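Local structure of D-alanyl-D-alanine carboxypeptidase (Vibrio cholerae, 5TR7) at residues A[55-60]-A[84-89]; A[60-65]-A[103-108]; A[76-81]-A[179-184]; A[94-99]-A[168-173]. The protein probably trims terminal D-alanine from peptidoglycan precursors, acting as a penicillin-binding serine carboxypeptidase of the S11 family in cell wall synthesis. All blocks are in the same frame, centred on the assembly; numbering follows the deposited sequence.

Interaction 1 (A[55-60]-A[84-89])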
loop_
_atom_site.group_PDB
_atom_site.type_symbol
_atom_site.label_atom_id
_atom_site.label_comp_id
_atom_site.label_asym_id
_atom_site.label_seq_id
_atom_site.Cartn_x
_atom_site.Cartn_y
_atom_site.Cartn_z
ATOM N N SER A 55 3.629 20.058 -5.424
ATOM C CA SER A 55 5.038 19.965 -5.038
ATOM C C SER A 55 5.137 19.352 -3.612
ATOM O O SER A 55 4.314 19.587 -2.758
ATOM C CB SER A 55 5.661 21.337 -4.948
ATOM O OG SER A 55 6.939 21.288 -4.265
ATOM N N LEU A 56 6.228 18.663 -3.376
ATOM C CA LEU A 56 6.552 18.097 -2.100
ATOM C C LEU A 56 6.713 19.200 -1.009
ATOM O O LEU A 56 6.534 18.936 0.162
ATOM C CB LEU A 56 7.841 17.301 -2.241
ATOM C CG LEU A 56 7.808 16.101 -3.150
ATOM C CD1 LEU A 56 9.148 15.447 -3.200
ATOM C CD2 LEU A 56 6.769 15.086 -2.657
ATOM N N ASN A 57 6.985 20.434 -1.432
ATOM C CA ASN A 57 7.162 21.588 -0.537
ATOM C C ASN A 57 5.859 22.373 -0.270
ATOM O O ASN A 57 5.883 23.315 0.520
ATOM C CB ASN A 57 8.240 22.552 -1.070
ATOM C CG ASN A 57 9.650 21.945 -1.063
ATOM O OD1 ASN A 57 10.000 21.179 -0.190
ATOM N ND2 ASN A 57 10.492 22.336 -2.037
ATOM N N ASP A 58 4.725 22.003 -0.877
ATOM C CA ASP A 58 3.466 22.712 -0.571
ATOM C C ASP A 58 3.031 22.473 0.836
ATOM O O ASP A 58 3.253 21.387 1.400
ATOM C CB ASP A 58 2.255 22.180 -1.384
ATOM C CG ASP A 58 2.408 22.328 -2.854
ATOM O OD1 ASP A 58 3.097 23.283 -3.273
ATOM O OD2 ASP A 58 1.833 21.482 -3.591
ATOM N N ASP A 59 2.376 23.483 1.382
ATOM C CA ASP A 59 1.801 23.458 2.685
ATOM C C ASP A 59 0.361 23.021 2.467
ATOM O O ASP A 59 -0.383 23.632 1.741
ATOM C CB ASP A 59 1.839 24.863 3.277
ATOM C CG ASP A 59 3.233 25.367 3.458
ATOM O OD1 ASP A 59 4.066 24.704 4.084
ATOM O OD2 ASP A 59 3.509 26.443 2.981
ATOM N N VAL A 60 -0.040 21.961 3.108
ATOM C CA VAL A 60 -1.369 21.484 2.933
ATOM C C VAL A 60 -2.229 21.825 4.104
ATOM O O VAL A 60 -1.863 21.551 5.239
ATOM C CB VAL A 60 -1.378 19.936 2.799
ATOM C CG1 VAL A 60 -2.788 19.460 2.475
ATOM C CG2 VAL A 60 -0.426 19.487 1.699
ATOM N N THR A 84 -1.072 23.581 8.897
ATOM C CA THR A 84 -0.646 23.106 7.631
ATOM C C THR A 84 0.469 22.099 7.857
ATOM O O THR A 84 1.239 22.204 8.848
ATOM C CB THR A 84 -0.140 24.193 6.708
ATOM O OG1 THR A 84 1.100 24.772 7.202
ATOM C CG2 THR A 84 -1.243 25.241 6.469
ATOM N N VAL A 85 0.592 21.187 6.904
ATOM C CA VAL A 85 1.620 20.157 6.912
ATOM C C VAL A 85 2.160 20.085 5.474
ATOM O O VAL A 85 1.417 20.234 4.519
ATOM C CB VAL A 85 1.043 18.769 7.274
ATOM C CG1 VAL A 85 2.141 17.724 7.306
ATOM C CG2 VAL A 85 0.309 18.806 8.607
ATOM N N LYS A 86 3.450 19.825 5.335
ATOM C CA LYS A 86 4.045 19.659 4.026
ATOM C C LYS A 86 3.626 18.355 3.347
ATOM O O LYS A 86 3.357 17.362 4.007
ATOM C CB LYS A 86 5.544 19.741 4.128
ATOM C CG LYS A 86 5.877 21.173 4.578
ATOM C CD LYS A 86 7.303 21.575 4.435
ATOM C CE LYS A 86 7.807 21.401 2.982
ATOM N NZ LYS A 86 9.160 21.937 2.578
ATOM N N VAL A 87 3.534 18.395 2.018
ATOM C CA VAL A 87 3.193 17.230 1.182
ATOM C C VAL A 87 4.127 16.060 1.457
ATOM O O VAL A 87 3.654 14.986 1.683
ATOM C CB VAL A 87 3.221 17.561 -0.324
ATOM C CG1 VAL A 87 3.265 16.315 -1.188
ATOM C CG2 VAL A 87 2.018 18.395 -0.690
ATOM N N SER A 88 5.430 16.273 1.496
ATOM C CA SER A 88 6.324 15.141 1.792
ATOM C C SER A 88 6.054 14.469 3.117
ATOM O O SER A 88 6.107 13.282 3.209
ATOM C CB SER A 88 7.799 15.515 1.698
ATOM O OG SER A 88 8.115 16.450 2.658
ATOM N N ASP A 89 5.643 15.229 4.111
ATOM C CA ASP A 89 5.382 14.746 5.428
ATOM C C ASP A 89 4.065 13.974 5.437
ATOM O O ASP A 89 3.987 12.881 6.021
ATOM C CB ASP A 89 5.389 15.889 6.418
ATOM C CG ASP A 89 6.746 16.463 6.642
ATOM O OD1 ASP A 89 7.674 15.640 6.864
ATOM O OD2 ASP A 89 6.872 17.726 6.709
#

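Interaction 2 (A[60-65]-A[103-108])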
loop_
_atom_site.group_PDB
_atom_site.type_symbol
_atom_site.label_atom_id
_atom_site.label_comp_id
_atom_site.label_asym_id
_atom_site.label_seq_id
_atom_site.Cartn_x
_atom_site.Cartn_y
_atom_site.Cartn_z
ATOM N N VAL A 60 -0.040 21.961 3.108
ATOM C CA VAL A 60 -1.369 21.484 2.933
ATOM C C VAL A 60 -2.229 21.825 4.104
ATOM O O VAL A 60 -1.863 21.551 5.239
ATOM C CB VAL A 60 -1.378 19.936 2.799
ATOM C CG1 VAL A 60 -2.788 19.460 2.475
ATOM C CG2 VAL A 60 -0.426 19.487 1.699
ATOM N N VAL A 61 -3.406 22.351 3.813
ATOM C CA VAL A 61 -4.409 22.668 4.814
ATOM C C VAL A 61 -4.992 21.362 5.370
ATOM O O VAL A 61 -5.301 20.420 4.631
ATOM C CB VAL A 61 -5.602 23.379 4.187
ATOM C CG1 VAL A 61 -6.656 23.689 5.246
ATOM C CG2 VAL A 61 -5.163 24.663 3.508
ATOM N N ILE A 62 -5.142 21.304 6.682
ATOM C CA ILE A 62 -5.724 20.168 7.308
ATOM C C ILE A 62 -7.146 20.576 7.635
ATOM O O ILE A 62 -7.350 21.453 8.440
ATOM C CB ILE A 62 -4.964 19.804 8.581
ATOM C CG1 ILE A 62 -3.483 19.623 8.287
ATOM C CG2 ILE A 62 -5.620 18.612 9.231
ATOM C CD1 ILE A 62 -3.165 18.613 7.180
ATOM N N SER A 63 -8.121 19.942 6.999
ATOM C CA SER A 63 -9.555 20.300 7.206
ATOM C C SER A 63 -10.162 19.465 8.332
ATOM O O SER A 63 -9.503 18.554 8.899
ATOM C CB SER A 63 -10.367 19.981 5.970
ATOM O OG SER A 63 -10.557 18.558 5.871
ATOM N N LYS A 64 -11.438 19.759 8.588
ATOM C CA LYS A 64 -12.302 19.051 9.528
ATOM C C LYS A 64 -12.326 17.553 9.225
ATOM O O LYS A 64 -12.454 16.740 10.118
ATOM C CB LYS A 64 -13.778 19.470 9.344
ATOM C CG LYS A 64 -14.211 20.840 9.847
ATOM C CD LYS A 64 -15.742 20.995 9.685
ATOM C CE LYS A 64 -16.346 22.145 10.490
ATOM N NZ LYS A 64 -17.832 22.087 10.402
ATOM N N ASN A 65 -12.249 17.203 7.949
ATOM C CA ASN A 65 -12.336 15.819 7.523
ATOM C C ASN A 65 -11.079 15.029 7.759
ATOM O O ASN A 65 -11.145 13.839 7.888
ATOM C CB ASN A 65 -12.671 15.754 6.071
ATOM C CG ASN A 65 -13.964 16.407 5.766
ATOM O OD1 ASN A 65 -14.904 16.407 6.571
ATOM N ND2 ASN A 65 -14.024 16.986 4.618
ATOM N N CYS A 103 -4.265 10.549 4.687
ATOM C CA CYS A 103 -4.871 10.133 3.407
ATOM C C CYS A 103 -5.912 11.120 2.970
ATOM O O CYS A 103 -5.890 11.607 1.831
ATOM C CB CYS A 103 -5.522 8.758 3.472
ATOM S SG CYS A 103 -4.365 7.395 3.565
ATOM N N VAL A 104 -6.777 11.474 3.898
ATOM C CA VAL A 104 -7.837 12.423 3.566
ATOM C C VAL A 104 -7.294 13.799 3.249
ATOM O O VAL A 104 -7.808 14.448 2.335
ATOM C CB VAL A 104 -8.885 12.511 4.660
ATOM C CG1 VAL A 104 -9.938 13.560 4.294
ATOM C CG2 VAL A 104 -9.535 11.159 4.849
ATOM N N ALA A 105 -6.253 14.234 3.969
ATOM C CA ALA A 105 -5.680 15.549 3.691
ATOM C C ALA A 105 -5.064 15.625 2.315
ATOM O O ALA A 105 -5.235 16.649 1.611
ATOM C CB ALA A 105 -4.669 15.950 4.732
ATOM N N MET A 106 -4.346 14.578 1.915
ATOM C CA MET A 106 -3.758 14.574 0.537
ATOM C C MET A 106 -4.841 14.465 -0.526
ATOM O O MET A 106 -4.781 15.111 -1.565
ATOM C CB MET A 106 -2.709 13.476 0.339
ATOM C CG MET A 106 -1.385 13.777 1.058
ATOM S SD MET A 106 -0.625 15.327 0.480
ATOM C CE MET A 106 -0.351 14.980 -1.269
ATOM N N ALA A 107 -5.859 13.676 -0.234
ATOM C CA ALA A 107 -6.965 13.506 -1.156
ATOM C C ALA A 107 -7.559 14.871 -1.492
ATOM O O ALA A 107 -7.743 15.242 -2.676
ATOM C CB ALA A 107 -7.999 12.581 -0.538
ATOM N N GLU A 108 -7.774 15.660 -0.436
ATOM C CA GLU A 108 -8.333 16.985 -0.597
ATOM C C GLU A 108 -7.373 17.940 -1.283
ATOM O O GLU A 108 -7.794 18.727 -2.123
ATOM C CB GLU A 108 -8.809 17.563 0.736
ATOM C CG GLU A 108 -9.981 16.832 1.355
ATOM C CD GLU A 108 -10.454 17.444 2.677
ATOM O OE1 GLU A 108 -9.728 18.263 3.338
ATOM O OE2 GLU A 108 -11.613 17.146 3.038
#

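Interaction 3 (A[76-81]-A[179-184])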
loop_
_atom_site.group_PDB
_atom_site.type_symbol
_atom_site.label_atom_id
_atom_site.label_comp_id
_atom_site.label_asym_id
_atom_site.label_seq_id
_atom_site.Cartn_x
_atom_site.Cartn_y
_atom_site.Cartn_z
ATOM N N LYS A 76 -2.986 6.784 12.724
ATOM C CA LYS A 76 -2.969 8.215 12.432
ATOM C C LYS A 76 -1.602 8.829 12.452
ATOM O O LYS A 76 -0.705 8.393 13.218
ATOM C CB LYS A 76 -3.720 8.955 13.527
ATOM C CG LYS A 76 -5.227 8.713 13.617
ATOM C CD LYS A 76 -5.781 9.258 14.951
ATOM C CE LYS A 76 -5.404 8.356 16.148
ATOM N NZ LYS A 76 -6.142 7.077 16.210
ATOM N N MET A 77 -1.441 9.887 11.643
ATOM C CA MET A 77 -0.210 10.672 11.650
ATOM C C MET A 77 -0.257 11.702 12.797
ATOM O O MET A 77 0.783 12.204 13.278
ATOM C CB MET A 77 -0.079 11.393 10.322
ATOM C CG MET A 77 1.141 12.343 10.224
ATOM S SD MET A 77 1.254 12.916 8.543
ATOM C CE MET A 77 2.559 14.132 8.793
ATOM N N PHE A 78 -1.488 11.980 13.236
ATOM C CA PHE A 78 -1.814 12.929 14.291
ATOM C C PHE A 78 -1.801 14.366 13.832
ATOM O O PHE A 78 -1.176 15.227 14.420
ATOM C CB PHE A 78 -1.035 12.703 15.572
ATOM C CG PHE A 78 -1.395 11.412 16.223
ATOM C CD1 PHE A 78 -2.584 11.298 16.922
ATOM C CD2 PHE A 78 -0.605 10.318 16.064
ATOM C CE1 PHE A 78 -2.964 10.114 17.482
ATOM C CE2 PHE A 78 -0.973 9.107 16.649
ATOM C CZ PHE A 78 -2.151 9.017 17.366
ATOM N N VAL A 79 -2.546 14.582 12.761
ATOM C CA VAL A 79 -2.625 15.868 12.149
ATOM C C VAL A 79 -3.760 16.695 12.756
ATOM O O VAL A 79 -4.820 16.151 13.083
ATOM C CB VAL A 79 -2.690 15.540 10.636
ATOM C CG1 VAL A 79 -3.704 16.297 9.848
ATOM C CG2 VAL A 79 -1.274 15.536 10.074
ATOM N N GLU A 80 -3.521 17.991 12.926
ATOM C CA GLU A 80 -4.529 18.929 13.492
ATOM C C GLU A 80 -5.193 19.941 12.560
ATOM O O GLU A 80 -4.536 20.643 11.814
ATOM C CB GLU A 80 -3.938 19.727 14.627
ATOM C CG GLU A 80 -3.474 18.854 15.803
ATOM C CD GLU A 80 -3.284 19.641 17.081
ATOM O OE1 GLU A 80 -4.243 20.373 17.398
ATOM O OE2 GLU A 80 -2.225 19.505 17.757
ATOM N N VAL A 81 -6.501 20.073 12.711
ATOM C CA VAL A 81 -7.288 21.003 11.881
ATOM C C VAL A 81 -6.767 22.422 12.036
ATOM O O VAL A 81 -6.306 22.813 13.085
ATOM C CB VAL A 81 -8.781 20.965 12.266
ATOM C CG1 VAL A 81 -9.648 21.810 11.326
ATOM C CG2 VAL A 81 -9.246 19.535 12.240
ATOM N N ASN A 179 5.390 15.547 14.793
ATOM C CA ASN A 179 4.941 16.174 15.973
ATOM C C ASN A 179 5.421 15.429 17.245
ATOM O O ASN A 179 4.752 15.374 18.231
ATOM C CB ASN A 179 3.411 16.256 15.910
ATOM C CG ASN A 179 2.868 17.445 16.667
ATOM O OD1 ASN A 179 3.488 18.472 16.768
ATOM N ND2 ASN A 179 1.708 17.320 17.145
ATOM N N GLY A 180 6.631 14.907 17.211
ATOM C CA GLY A 180 7.230 14.235 18.354
ATOM C C GLY A 180 6.693 12.851 18.595
ATOM O O GLY A 180 6.938 12.286 19.636
ATOM N N ILE A 181 5.970 12.338 17.621
ATOM C CA ILE A 181 5.419 10.982 17.623
ATOM C C ILE A 181 6.094 10.159 16.517
ATOM O O ILE A 181 5.943 10.482 15.319
ATOM C CB ILE A 181 3.900 11.004 17.428
ATOM C CG1 ILE A 181 3.282 11.813 18.601
ATOM C CG2 ILE A 181 3.350 9.570 17.401
ATOM C CD1 ILE A 181 1.804 12.083 18.461
ATOM N N THR A 182 6.875 9.139 16.937
ATOM C CA THR A 182 7.615 8.273 16.043
ATOM C C THR A 182 6.855 6.990 15.864
ATOM O O THR A 182 6.447 6.380 16.835
ATOM C CB THR A 182 9.014 7.962 16.575
ATOM O OG1 THR A 182 9.768 9.161 16.626
ATOM C CG2 THR A 182 9.801 6.998 15.655
ATOM N N GLN A 183 6.643 6.575 14.605
ATOM C CA GLN A 183 5.937 5.340 14.303
ATOM C C GLN A 183 6.804 4.580 13.309
ATOM O O GLN A 183 7.476 5.170 12.467
ATOM C CB GLN A 183 4.555 5.629 13.745
ATOM C CG GLN A 183 3.839 6.687 14.568
ATOM C CD GLN A 183 2.342 6.841 14.282
ATOM O OE1 GLN A 183 1.629 5.875 14.371
ATOM N NE2 GLN A 183 1.851 8.076 14.076
ATOM N N TYR A 184 6.806 3.272 13.466
ATOM C CA TYR A 184 7.534 2.365 12.631
ATOM C C TYR A 184 6.748 1.806 11.483
ATOM O O TYR A 184 5.580 1.576 11.558
ATOM C CB TYR A 184 8.126 1.176 13.460
ATOM C CG TYR A 184 9.238 1.686 14.301
ATOM C CD1 TYR A 184 8.968 2.253 15.547
ATOM C CD2 TYR A 184 10.544 1.785 13.797
ATOM C CE1 TYR A 184 9.983 2.824 16.315
ATOM C CE2 TYR A 184 11.563 2.355 14.551
ATOM C CZ TYR A 184 11.274 2.863 15.811
ATOM O OH TYR A 184 12.287 3.420 16.535
#

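Interaction 4 (A[94-99]-A[168-173])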
loop_
_atom_site.group_PDB
_atom_site.type_symbol
_atom_site.label_atom_id
_atom_site.label_comp_id
_atom_site.label_asym_id
_atom_site.label_seq_id
_atom_site.Cartn_x
_atom_site.Cartn_y
_atom_site.Cartn_z
ATOM N N ILE A 94 1.199 8.646 5.303
ATOM C CA ILE A 94 0.404 7.645 4.623
ATOM C C ILE A 94 1.170 6.304 4.469
ATOM O O ILE A 94 0.717 5.245 4.832
ATOM C CB ILE A 94 0.008 8.148 3.209
ATOM C CG1 ILE A 94 -0.984 9.310 3.332
ATOM C CG2 ILE A 94 -0.498 6.986 2.329
ATOM C CD1 ILE A 94 -1.333 10.016 1.996
ATOM N N ILE A 95 2.366 6.395 3.920
ATOM C CA ILE A 95 3.109 5.245 3.543
ATOM C C ILE A 95 3.748 4.517 4.716
ATOM O O ILE A 95 3.669 3.329 4.799
ATOM C CB ILE A 95 4.192 5.656 2.512
ATOM C CG1 ILE A 95 3.518 6.006 1.167
ATOM C CG2 ILE A 95 5.237 4.547 2.330
ATOM C CD1 ILE A 95 4.457 6.740 0.193
ATOM N N ILE A 96 4.437 5.239 5.561
ATOM C CA ILE A 96 5.131 4.623 6.656
ATOM C C ILE A 96 4.239 4.368 7.862
ATOM O O ILE A 96 4.321 3.319 8.482
ATOM C CB ILE A 96 6.322 5.509 7.051
ATOM C CG1 ILE A 96 7.201 5.756 5.795
ATOM C CG2 ILE A 96 7.136 4.846 8.182
ATOM C CD1 ILE A 96 8.336 6.773 5.973
ATOM N N GLN A 97 3.439 5.346 8.210
ATOM C CA GLN A 97 2.618 5.277 9.402
ATOM C C GLN A 97 1.234 4.756 9.088
ATOM O O GLN A 97 0.493 4.470 10.002
ATOM C CB GLN A 97 2.471 6.661 10.041
ATOM C CG GLN A 97 3.769 7.428 10.275
ATOM C CD GLN A 97 3.569 8.715 11.018
ATOM O OE1 GLN A 97 2.588 9.424 10.778
ATOM N NE2 GLN A 97 4.520 9.051 11.921
ATOM N N SER A 98 0.840 4.709 7.816
ATOM C CA SER A 98 -0.483 4.197 7.456
ATOM C C SER A 98 -1.544 5.101 8.085
ATOM O O SER A 98 -2.600 4.650 8.535
ATOM C CB SER A 98 -0.606 2.718 7.960
ATOM O OG SER A 98 -1.563 2.051 7.186
ATOM N N GLY A 99 -1.292 6.398 8.093
ATOM C CA GLY A 99 -2.227 7.326 8.746
ATOM C C GLY A 99 -3.450 7.681 7.905
ATOM O O GLY A 99 -3.315 8.216 6.826
ATOM N N TYR A 168 7.838 5.073 -4.675
ATOM C CA TYR A 168 8.144 3.710 -4.184
ATOM C C TYR A 168 9.308 3.678 -3.213
ATOM O O TYR A 168 9.308 2.865 -2.301
ATOM C CB TYR A 168 8.438 2.735 -5.339
ATOM C CG TYR A 168 8.674 1.349 -4.827
ATOM C CD1 TYR A 168 7.635 0.633 -4.292
ATOM C CD2 TYR A 168 9.969 0.778 -4.799
ATOM C CE1 TYR A 168 7.841 -0.600 -3.748
ATOM C CE2 TYR A 168 10.181 -0.448 -4.193
ATOM C CZ TYR A 168 9.085 -1.130 -3.690
ATOM O OH TYR A 168 9.175 -2.366 -3.153
ATOM N N ALA A 169 10.278 4.564 -3.413
ATOM C CA ALA A 169 11.459 4.565 -2.527
ATOM C C ALA A 169 11.062 4.790 -1.095
ATOM O O ALA A 169 11.661 4.242 -0.158
ATOM C CB ALA A 169 12.464 5.625 -2.934
ATOM N N ILE A 170 9.967 5.500 -0.924
ATOM C CA ILE A 170 9.554 5.824 0.421
ATOM C C ILE A 170 9.100 4.580 1.239
ATOM O O ILE A 170 9.166 4.612 2.439
ATOM C CB ILE A 170 8.500 6.930 0.392
ATOM C CG1 ILE A 170 9.053 8.198 -0.290
ATOM C CG2 ILE A 170 8.051 7.304 1.802
ATOM C CD1 ILE A 170 7.966 9.276 -0.506
ATOM N N TYR A 171 8.739 3.479 0.572
ATOM C CA TYR A 171 8.234 2.308 1.233
ATOM C C TYR A 171 9.309 1.543 2.013
ATOM O O TYR A 171 8.990 0.644 2.831
ATOM C CB TYR A 171 7.512 1.438 0.223
ATOM C CG TYR A 171 6.143 1.977 -0.225
ATOM C CD1 TYR A 171 5.985 2.881 -1.255
ATOM C CD2 TYR A 171 5.016 1.567 0.399
ATOM C CE1 TYR A 171 4.709 3.331 -1.638
ATOM C CE2 TYR A 171 3.754 1.982 0.054
ATOM C CZ TYR A 171 3.597 2.844 -0.973
ATOM O OH TYR A 171 2.336 3.202 -1.231
ATOM N N SER A 172 10.586 1.874 1.768
ATOM C CA SER A 172 11.634 1.185 2.498
ATOM C C SER A 172 12.125 1.981 3.663
ATOM O O SER A 172 13.026 1.519 4.368
ATOM C CB SER A 172 12.760 0.758 1.603
ATOM O OG SER A 172 13.210 1.850 0.922
ATOM N N GLU A 173 11.518 3.145 3.926
ATOM C CA GLU A 173 11.851 3.948 5.111
ATOM C C GLU A 173 11.194 3.224 6.282
ATOM O O GLU A 173 10.029 2.838 6.226
ATOM C CB GLU A 173 11.462 5.416 4.939
ATOM C CG GLU A 173 12.226 6.094 3.792
ATOM C CD GLU A 173 11.855 7.580 3.570
ATOM O OE1 GLU A 173 11.270 8.270 4.443
ATOM O OE2 GLU A 173 12.162 8.077 2.452
#

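Interaction 1 (A[55-60]-A[84-89])
A first torsion of 164° sets CG1 of V87 anti to its backbone N and leaves CG2 beside that nitrogen, where CG2 of V60 meets it at 3.6 Å. The lysine before it, K86, bends its chain at chi3 (56°), which carries the ammonium group alongside N57 until NZ stands 3.0 Å from OD1. That donor arrives 37° above the plane of the amide carbonyl. Backbone bonds frame these side chains. V60 N gives to V85 O at 2.7 Å, and V85 N returns a bond to V60 O at 3.0 Å, making V60 and V85 a hydrogen-bonded antiparallel pair; D59 and K86 form the adjoining non-hydrogen-bonded pair. From K86, the N-cap residue, the chain passes directly from strand into helix 87-95, and the carbonyls of the 55-58 type I turn meet the helix start. D58 O accepts from V87 N at 3.1 Å almost in line with its C=O, and L56 O takes S88 N at 3.2 Å in the carbonyl plane, on a lone pair. The turn itself is braced by S55 N reaching D58 OD2 at 2.9 Å, and by S55 OG, which receives N57 N in an ST turn. H109 of helix 100-111 is a further partner of D58 OD2. The first amides of a helix lack acceptors within the helix; here two of them find backbone oxygens instead. The D59 carboxylate does not contact K86 NZ, so at most a weak, solvent-screened attraction is likely; the lysine is held here by a neutral amide oxygen.

Interaction 2 (A[60-65]-A[103-108])
Two groups grip S63 OG: it donates to E108 OE1 at 2.7 Å and accepts from N65 N at 3.0 Å, the second bond closing an ST turn. The glutamate receives the hydroxyl on the syn side of OE1, a little out of the carboxylate plane. Its other oxygen is engaged as well, since N65 ND2 lies 2.9 Å from OE2 along a nearly straight bond (170° at the hydrogen) that meets the oxygen almost end-on to its C–O bond. The acceptor sits in the plane of the N65 amide, yet amide and carboxylate are turned 71° apart. With each oxygen bound to a different residue, rotation of the carboxylate is restrained, and the loop at 63-65 is fastened to one place on the helix. At this same end CB of N65 rests 3.9 Å from CG1 of V104. Beyond these two bonds, toward the strand, the contact becomes apolar. CB of I62 points away from the helix, but a chi2 of -55° folds CD1 back to within 3.9 Å of A105 CB. V60, from the strand, sets CG1 against A105 O at 3.8 Å, while its CG2 lies 4.3 Å from M106 SD. The result is a graded interface, charged and partly exposed at E108 and buried toward M106. Helix 100-111 thus has strand 59-61 and its following loop along one part of its surface, and other helices around it: L90 of helix 87-95 touches both V60 and M106, I45 of helix 37-50 meets M106, and E114 of helix 114-127 touches V104.

Interaction 3 (A[76-81]-A[179-184])
K76 meets the other segment through its backbone: its O accepts Q183 NE2 at 2.7 Å. The bond is orderly at both ends, with the donor in the carbonyl plane and the acceptor close to the plane of the glutamine amide. The side chain of K76 leads elsewhere, its NZ bonding to S74 O and F71 O, while its CB sits 4.0 Å above the centre of the F78 ring. M77 turns away from the strand to pack on F176 and L90. At F78 the chain takes a positive phi, 79°; CB of F78 points toward the hairpin, and the ring meets I181 and Q183. Its CD2 carbon lies 3.8 Å from I181 CD1, and the same carbon is 3.9 Å from Q183 NE2, which stands at the ring edge near its plane. One amide nitrogen thus joins the backbone and borders the aromatic ring. D101 steadies the loop by accepting the backbone N-H groups of M77, F78 and V79. Opposite the loop is a tight β-hairpin, strands 175-178 and 181-184, whose N179 and G180 have the backbone conformation of a type I' turn; its second strand brings the side chain of Q183 to about 7 Å from that of S98, a predicted active-site residue, consistent with a border of the catalytic cleft.

Interaction 4 (A[94-99]-A[168-173])
I95 and I96 lie just ahead of S98, the predicted active-site serine that opens the SxN motif of penicillin-binding enzymes, and both pack on the 168-173 segment, which runs from the last residue of helix 165-168 into the turn after it. The defining touch is a CH-π contact. CG2 of I95 stands over one face of the Y171 ring, 3.6 Å from its centroid and only 14° off the ring normal. The rest of the isoleucine follows across the same ring: CG1 lies 3.8 Å from Y171 CZ, and CD1 lies 3.9 Å from Y171 CE1. This spread comes from a first torsion of -71°, which places CG2 anti to the backbone N and CG1 beside it, so that both branches can reach the aromatic surface. CG2 is also 4.0 Å from CG2 of I170, putting I95 against two successive residues of the turn. I96 begins off to one side, but its extended tip comes back, and CD1 meets E173 CB at 3.6 Å. No hydrogen bond crosses here; the join is apolar and largely buried. Its polar ends are satisfied by others, the Y171 hydroxyl by S42 of helix 37-50 and E173 by a salt bridge to R92. The turn is kept compact by its own backbone, with E173 N bonded to I170 O at 3.1 Å. Helix 87-95 thus has I95 facing the turn and S42, I94 facing helices 37-50 and 100-111, while Y171 also touches L160 of helix 150-163.

Read from the N terminus, interaction 1 closes the first loop, pairing strand 59-61 with 84-86 and bringing residues 55-58 to the start of helix 87-95. Interaction 2 departs from the same strand, shares V60, and crosses interaction 1 to reach helix 100-111. Interaction 3 starts between the two paired strands and runs on to the turn and second strand (179-184) of the 175-184 hairpin, so it crosses both. Interaction 4 opens after interaction 1 has closed, crosses interaction 2, and falls wholly within the span of interaction 3. Contacts are continuous: V85 meets I62 and M77, I94 meets C103, and Q97 meets M77 and Q183, linking the small sheet through the helices to the hairpin and to the segment that carries S98.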